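Local atomic coordinates of polysaccharide deacetylase-like protein (PDB entry 4V33), a protein that probably removes acetyl groups from cell-wall polysaccharide as a zinc-dependent enzyme and is apparently one of two putative deacetylases needed for osmotic stability and cell shape in Bacillus anthracis. Residues S166-K178 with N213-F226. Sequence-based numbering, arbitrary orientation.
With EDO (1,2-ethanediol), chain G; ACT (acetate ion), chain E.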
loop_
_atom_site.group_PDB
_atom_site.type_symbol
_atom_site.label_atom_id
_atom_site.label_comp_id
_atom_site.label_asym_id
_atom_site.label_seq_id
_atom_site.Cartn_x
_atom_site.Cartn_y
_atom_site.Cartn_z
ATOM N N SER A 166 -9.157 5.909 21.437
ATOM C CA SER A 166 -8.412 5.630 22.665
ATOM C C SER A 166 -7.242 4.704 22.387
ATOM O O SER A 166 -7.302 3.903 21.464
ATOM C CB SER A 166 -9.320 4.998 23.714
ATOM O OG SER A 166 -9.770 3.717 23.287
ATOM N N PRO A 167 -6.171 4.806 23.186
ATOM C CA PRO A 167 -5.054 3.873 23.005
ATOM C C PRO A 167 -5.502 2.407 23.099
ATOM O O PRO A 167 -4.983 1.579 22.350
ATOM C CB PRO A 167 -4.106 4.248 24.145
ATOM C CG PRO A 167 -4.341 5.733 24.314
ATOM C CD PRO A 167 -5.827 5.913 24.101
ATOM N N ALA A 168 -6.447 2.102 23.983
ATOM C CA ALA A 168 -6.963 0.734 24.080
ATOM C C ALA A 168 -7.647 0.275 22.793
ATOM O O ALA A 168 -7.390 -0.826 22.304
ATOM C CB ALA A 168 -7.911 0.597 25.268
ATOM N N ASN A 169 -8.520 1.108 22.235
ATOM C CA ASN A 169 -9.174 0.738 20.981
ATOM C C ASN A 169 -8.210 0.704 19.801
ATOM O O ASN A 169 -8.331 -0.160 18.920
ATOM C CB ASN A 169 -10.381 1.635 20.702
ATOM C CG ASN A 169 -11.544 1.323 21.619
ATOM O OD1 ASN A 169 -11.590 0.253 22.231
ATOM N ND2 ASN A 169 -12.489 2.246 21.718
ATOM N N PHE A 170 -7.247 1.627 19.780
ATOM C CA PHE A 170 -6.222 1.594 18.745
ATOM C C PHE A 170 -5.451 0.277 18.809
ATOM O O PHE A 170 -5.219 -0.363 17.785
ATOM C CB PHE A 170 -5.253 2.777 18.872
ATOM C CG PHE A 170 -4.136 2.732 17.873
ATOM C CD1 PHE A 170 -4.391 2.950 16.521
ATOM C CD2 PHE A 170 -2.840 2.418 18.268
ATOM C CE1 PHE A 170 -3.375 2.878 15.579
ATOM C CE2 PHE A 170 -1.804 2.350 17.327
ATOM C CZ PHE A 170 -2.072 2.583 15.982
ATOM N N GLU A 171 -5.073 -0.137 20.014
ATOM C CA GLU A 171 -4.365 -1.400 20.168
ATOM C C GLU A 171 -5.205 -2.568 19.669
ATOM O O GLU A 171 -4.681 -3.475 19.029
ATOM C CB GLU A 171 -3.932 -1.616 21.623
ATOM C CG GLU A 171 -3.146 -2.909 21.814
ATOM C CD GLU A 171 -2.487 -3.017 23.171
ATOM O OE1 GLU A 171 -2.267 -1.978 23.827
ATOM O OE2 GLU A 171 -2.186 -4.159 23.581
ATOM N N ALA A 172 -6.506 -2.547 19.957
ATOM C CA ALA A 172 -7.380 -3.644 19.550
ATOM C C ALA A 172 -7.473 -3.711 18.028
ATOM O O ALA A 172 -7.521 -4.800 17.452
ATOM C CB ALA A 172 -8.765 -3.488 20.172
ATOM N N GLN A 173 -7.489 -2.546 17.387
ATOM C CA GLN A 173 -7.535 -2.465 15.927
ATOM C C GLN A 173 -6.238 -2.973 15.303
ATOM O O GLN A 173 -6.260 -3.762 14.347
ATOM C CB GLN A 173 -7.850 -1.031 15.498
ATOM C CG GLN A 173 -9.286 -0.637 15.849
ATOM C CD GLN A 173 -9.495 0.869 15.927
ATOM O OE1 GLN A 173 -8.703 1.655 15.404
ATOM N NE2 GLN A 173 -10.571 1.275 16.583
ATOM N N MET A 174 -5.109 -2.545 15.854
ATOM C CA MET A 174 -3.822 -3.026 15.364
ATOM C C MET A 174 -3.651 -4.523 15.624
ATOM O O MET A 174 -3.072 -5.242 14.804
ATOM C CB MET A 174 -2.676 -2.227 15.974
ATOM C CG MET A 174 -2.685 -0.755 15.598
ATOM S SD MET A 174 -2.510 -0.410 13.818
ATOM C CE MET A 174 -4.211 -0.091 13.352
ATOM N N LYS A 175 -4.169 -4.997 16.751
ATOM C CA LYS A 175 -4.098 -6.423 17.056
ATOM C C LYS A 175 -4.910 -7.214 16.039
ATOM O O LYS A 175 -4.536 -8.335 15.669
ATOM C CB LYS A 175 -4.601 -6.706 18.479
ATOM C CG LYS A 175 -4.483 -8.164 18.896
ATOM C CD LYS A 175 -4.910 -8.354 20.339
ATOM C CE LYS A 175 -4.639 -9.774 20.835
ATOM N NZ LYS A 175 -5.511 -10.791 20.184
ATOM N N TYR A 176 -6.020 -6.636 15.584
ATOM C CA TYR A 176 -6.797 -7.275 14.525
ATOM C C TYR A 176 -5.944 -7.444 13.262
ATOM O O TYR A 176 -5.956 -8.506 12.636
ATOM C CB TYR A 176 -8.096 -6.511 14.225
ATOM C CG TYR A 176 -8.923 -7.184 13.149
ATOM C CD1 TYR A 176 -8.716 -6.889 11.811
ATOM C CD2 TYR A 176 -9.884 -8.134 13.470
ATOM C CE1 TYR A 176 -9.443 -7.520 10.814
ATOM C CE2 TYR A 176 -10.621 -8.768 12.476
ATOM C CZ TYR A 176 -10.394 -8.448 11.153
ATOM O OH TYR A 176 -11.117 -9.074 10.157
ATOM N N LEU A 177 -5.197 -6.407 12.897
ATOM C CA LEU A 177 -4.314 -6.501 11.737
ATOM C C LEU A 177 -3.268 -7.602 11.943
ATOM O O LEU A 177 -2.983 -8.401 11.032
ATOM C CB LEU A 177 -3.638 -5.155 11.474
ATOM C CG LEU A 177 -4.586 -3.996 11.175
ATOM C CD1 LEU A 177 -3.787 -2.741 10.838
ATOM C CD2 LEU A 177 -5.509 -4.363 10.025
ATOM N N LYS A 178 -2.693 -7.638 13.141
ATOM C CA LYS A 178 -1.665 -8.618 13.487
ATOM C C LYS A 178 -2.200 -10.036 13.412
ATOM O O LYS A 178 -1.539 -10.928 12.873
ATOM C CB LYS A 178 -1.124 -8.350 14.896
ATOM C CG LYS A 178 -0.055 -9.329 15.375
ATOM C CD LYS A 178 0.493 -8.908 16.734
ATOM C CE LYS A 178 1.560 -9.888 17.223
ATOM N NZ LYS A 178 2.168 -9.455 18.516
ATOM N N ASN A 213 1.551 7.724 21.699
ATOM C CA ASN A 213 0.800 6.571 22.209
ATOM C C ASN A 213 0.649 5.482 21.152
ATOM O O ASN A 213 0.766 4.292 21.459
ATOM C CB ASN A 213 -0.590 6.982 22.701
ATOM C CG ASN A 213 -0.534 7.892 23.909
ATOM O OD1 ASN A 213 0.368 7.787 24.743
ATOM N ND2 ASN A 213 -1.502 8.796 24.009
ATOM N N ALA A 214 0.383 5.889 19.909
ATOM C CA ALA A 214 0.291 4.935 18.807
ATOM C C ALA A 214 1.632 4.255 18.576
ATOM O O ALA A 214 1.698 3.045 18.391
ATOM C CB ALA A 214 -0.188 5.625 17.535
ATOM N N PHE A 215 2.700 5.047 18.589
ATOM C CA PHE A 215 4.059 4.536 18.483
ATOM C C PHE A 215 4.331 3.445 19.522
ATOM O O PHE A 215 4.802 2.353 19.191
ATOM C CB PHE A 215 5.028 5.720 18.633
ATOM C CG PHE A 215 6.479 5.336 18.693
ATOM C CD1 PHE A 215 7.042 4.501 17.737
ATOM C CD2 PHE A 215 7.293 5.853 19.691
ATOM C CE1 PHE A 215 8.381 4.164 17.795
ATOM C CE2 PHE A 215 8.639 5.519 19.754
ATOM C CZ PHE A 215 9.184 4.676 18.801
ATOM N N HIS A 216 4.025 3.738 20.778
ATOM C CA HIS A 216 4.251 2.778 21.851
ATOM C C HIS A 216 3.423 1.504 21.687
ATOM O O HIS A 216 3.900 0.413 21.988
ATOM C CB HIS A 216 3.979 3.432 23.205
ATOM C CG HIS A 216 4.930 4.539 23.532
ATOM N ND1 HIS A 216 4.580 5.613 24.319
ATOM C CD2 HIS A 216 6.222 4.736 23.179
ATOM C CE1 HIS A 216 5.613 6.429 24.433
ATOM N NE2 HIS A 216 6.623 5.920 23.749
ATOM N N VAL A 217 2.188 1.640 21.210
ATOM C CA VAL A 217 1.339 0.473 20.963
ATOM C C VAL A 217 1.947 -0.384 19.855
ATOM O O VAL A 217 2.006 -1.612 19.956
ATOM C CB VAL A 217 -0.092 0.895 20.580
ATOM C CG1 VAL A 217 -0.850 -0.263 19.945
ATOM C CG2 VAL A 217 -0.838 1.433 21.805
ATOM N N LEU A 218 2.411 0.266 18.793
ATOM C CA LEU A 218 3.048 -0.469 17.704
ATOM C C LEU A 218 4.350 -1.166 18.136
ATOM O O LEU A 218 4.630 -2.295 17.711
ATOM C CB LEU A 218 3.263 0.443 16.492
ATOM C CG LEU A 218 1.972 0.917 15.817
ATOM C CD1 LEU A 218 2.300 1.906 14.690
ATOM C CD2 LEU A 218 1.164 -0.270 15.288
ATOM N N GLN A 219 5.131 -0.513 18.993
ATOM C CA GLN A 219 6.329 -1.144 19.547
ATOM C C GLN A 219 5.977 -2.392 20.357
ATOM O O GLN A 219 6.678 -3.402 20.300
ATOM C CB GLN A 219 7.087 -0.176 20.450
ATOM C CG GLN A 219 7.821 0.921 19.717
ATOM C CD GLN A 219 8.600 1.798 20.669
ATOM O OE1 GLN A 219 8.024 2.427 21.555
ATOM N NE2 GLN A 219 9.915 1.822 20.513
ATOM N N LYS A 220 4.886 -2.310 21.112
ATOM C CA LYS A 220 4.444 -3.436 21.923
ATOM C C LYS A 220 4.041 -4.623 21.051
ATOM O O LYS A 220 4.437 -5.760 21.315
ATOM C CB LYS A 220 3.276 -3.022 22.818
ATOM C CG LYS A 220 2.685 -4.167 23.625
ATOM C CD LYS A 220 1.457 -3.726 24.403
ATOM C CE LYS A 220 0.795 -4.918 25.093
ATOM N NZ LYS A 220 -0.439 -4.520 25.823
ATOM N N LEU A 221 3.257 -4.353 20.011
ATOM C CA LEU A 221 2.725 -5.421 19.168
ATOM C C LEU A 221 3.784 -6.022 18.252
ATOM O O LEU A 221 3.664 -7.168 17.812
ATOM C CB LEU A 221 1.532 -4.916 18.349
ATOM C CG LEU A 221 0.294 -4.567 19.183
ATOM C CD1 LEU A 221 -0.822 -4.010 18.307
ATOM C CD2 LEU A 221 -0.186 -5.781 19.959
ATOM N N LYS A 222 4.815 -5.236 17.963
ATOM C CA LYS A 222 5.915 -5.694 17.128
ATOM C C LYS A 222 6.592 -6.910 17.745
ATOM O O LYS A 222 6.897 -6.922 18.939
ATOM C CB LYS A 222 6.928 -4.565 16.918
ATOM C CG LYS A 222 8.145 -4.956 16.084
ATOM C CD LYS A 222 8.991 -3.723 15.779
ATOM C CE LYS A 222 10.284 -4.086 15.064
ATOM N NZ LYS A 222 10.035 -4.673 13.720
ATOM N N ASP A 223 6.806 -7.937 16.928
ATOM C CA ASP A 223 7.539 -9.128 17.362
ATOM C C ASP A 223 8.172 -9.840 16.166
ATOM O O ASP A 223 8.291 -9.249 15.093
ATOM C CB ASP A 223 6.654 -10.072 18.192
ATOM C CG ASP A 223 5.474 -10.642 17.411
ATOM O OD1 ASP A 223 5.492 -10.655 16.161
ATOM O OD2 ASP A 223 4.522 -11.109 18.067
ATOM N N ASP A 224 8.567 -11.101 16.343
ATOM C CA ASP A 224 9.252 -11.826 15.275
ATOM C C ASP A 224 8.425 -11.998 14.000
ATOM O O ASP A 224 8.982 -12.167 12.915
ATOM C CB ASP A 224 9.739 -13.192 15.766
ATOM C CG ASP A 224 10.769 -13.080 16.870
ATOM O OD1 ASP A 224 11.264 -11.959 17.112
ATOM O OD2 ASP A 224 11.092 -14.117 17.492
ATOM N N THR A 225 7.104 -11.956 14.128
ATOM C CA THR A 225 6.224 -12.125 12.975
ATOM C C THR A 225 5.632 -10.800 12.487
ATOM O O THR A 225 5.589 -10.530 11.284
ATOM C CB THR A 225 5.086 -13.120 13.286
ATOM O OG1 THR A 225 4.365 -12.682 14.444
ATOM C CG2 THR A 225 5.654 -14.508 13.552
ATOM N N PHE A 226 5.195 -9.972 13.428
ATOM C CA PHE A 226 4.501 -8.724 13.106
ATOM C C PHE A 226 5.478 -7.547 13.052
ATOM O O PHE A 226 6.088 -7.198 14.061
ATOM C CB PHE A 226 3.414 -8.480 14.159
ATOM C CG PHE A 226 2.481 -7.342 13.846
ATOM C CD1 PHE A 226 1.671 -7.368 12.721
ATOM C CD2 PHE A 226 2.373 -6.264 14.713
ATOM C CE1 PHE A 226 0.795 -6.314 12.446
ATOM C CE2 PHE A 226 1.497 -5.216 14.450
ATOM C CZ PHE A 226 0.704 -5.246 13.317
HETATM C C1 EDO G . 3.137 -8.081 9.206
HETATM O O1 EDO G . 4.540 -8.015 9.470
HETATM C C2 EDO G . 2.495 -6.719 9.472
HETATM O O2 EDO G . 3.094 -5.728 8.643
HETATM C C ACT E . -9.740 -10.283 7.175
HETATM O O ACT E . -9.807 -9.177 7.750
HETATM O OXT ACT E . -9.047 -10.308 6.136
HETATM C CH3 ACT E . -10.447 -11.499 7.698
HETATM O O HOH W 1 -0.760 -2.039 26.268
#
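Helix 167-178 and helix 213-221 run in roughly the same direction, 40° apart, with their axes 10.0 Å from each other at closest approach. They are neighbouring outer helices of the distorted beta/alpha barrel expected of this deacetylase family, and Met174 and Ala214 also touch its strand 199-206. The CA atoms come nearest at Glu171 and Val217. CG1 of Val217 lies 3.7 Å from Glu171 CA and also touches the Phe170 ring. CG of Phe170 is anti to the backbone N (chi1 177°), which sends the ring across to Ala214, where Phe170 CE2 lies 3.7 Å from Ala214 CB. CD1 of Leu221 presses tightly on Met174 CB, at 3.5 Å. At the partly exposed side, Lys220 NZ forms a salt bridge with Glu171, donating to the syn lone pair of Glu171 OE2 at 2.9 Å. Beyond the second helix the chain turns at Asp223. Its OD1 accepts from Thr225 N, an Asx turn, and from Phe226 N, which extends it to an Asx motif; Thr225 OG1 is a third donor. Lys178 lies extended over the Phe226 ring, with Lys178 CB 3.6 Å from the ring centroid in a CH-pi contact. Lys178 NZ donates to Leu221 O at 2.8 Å, in the carbonyl plane, and meets Asp223 OD2 at 2.9 Å from above the carboxylate plane.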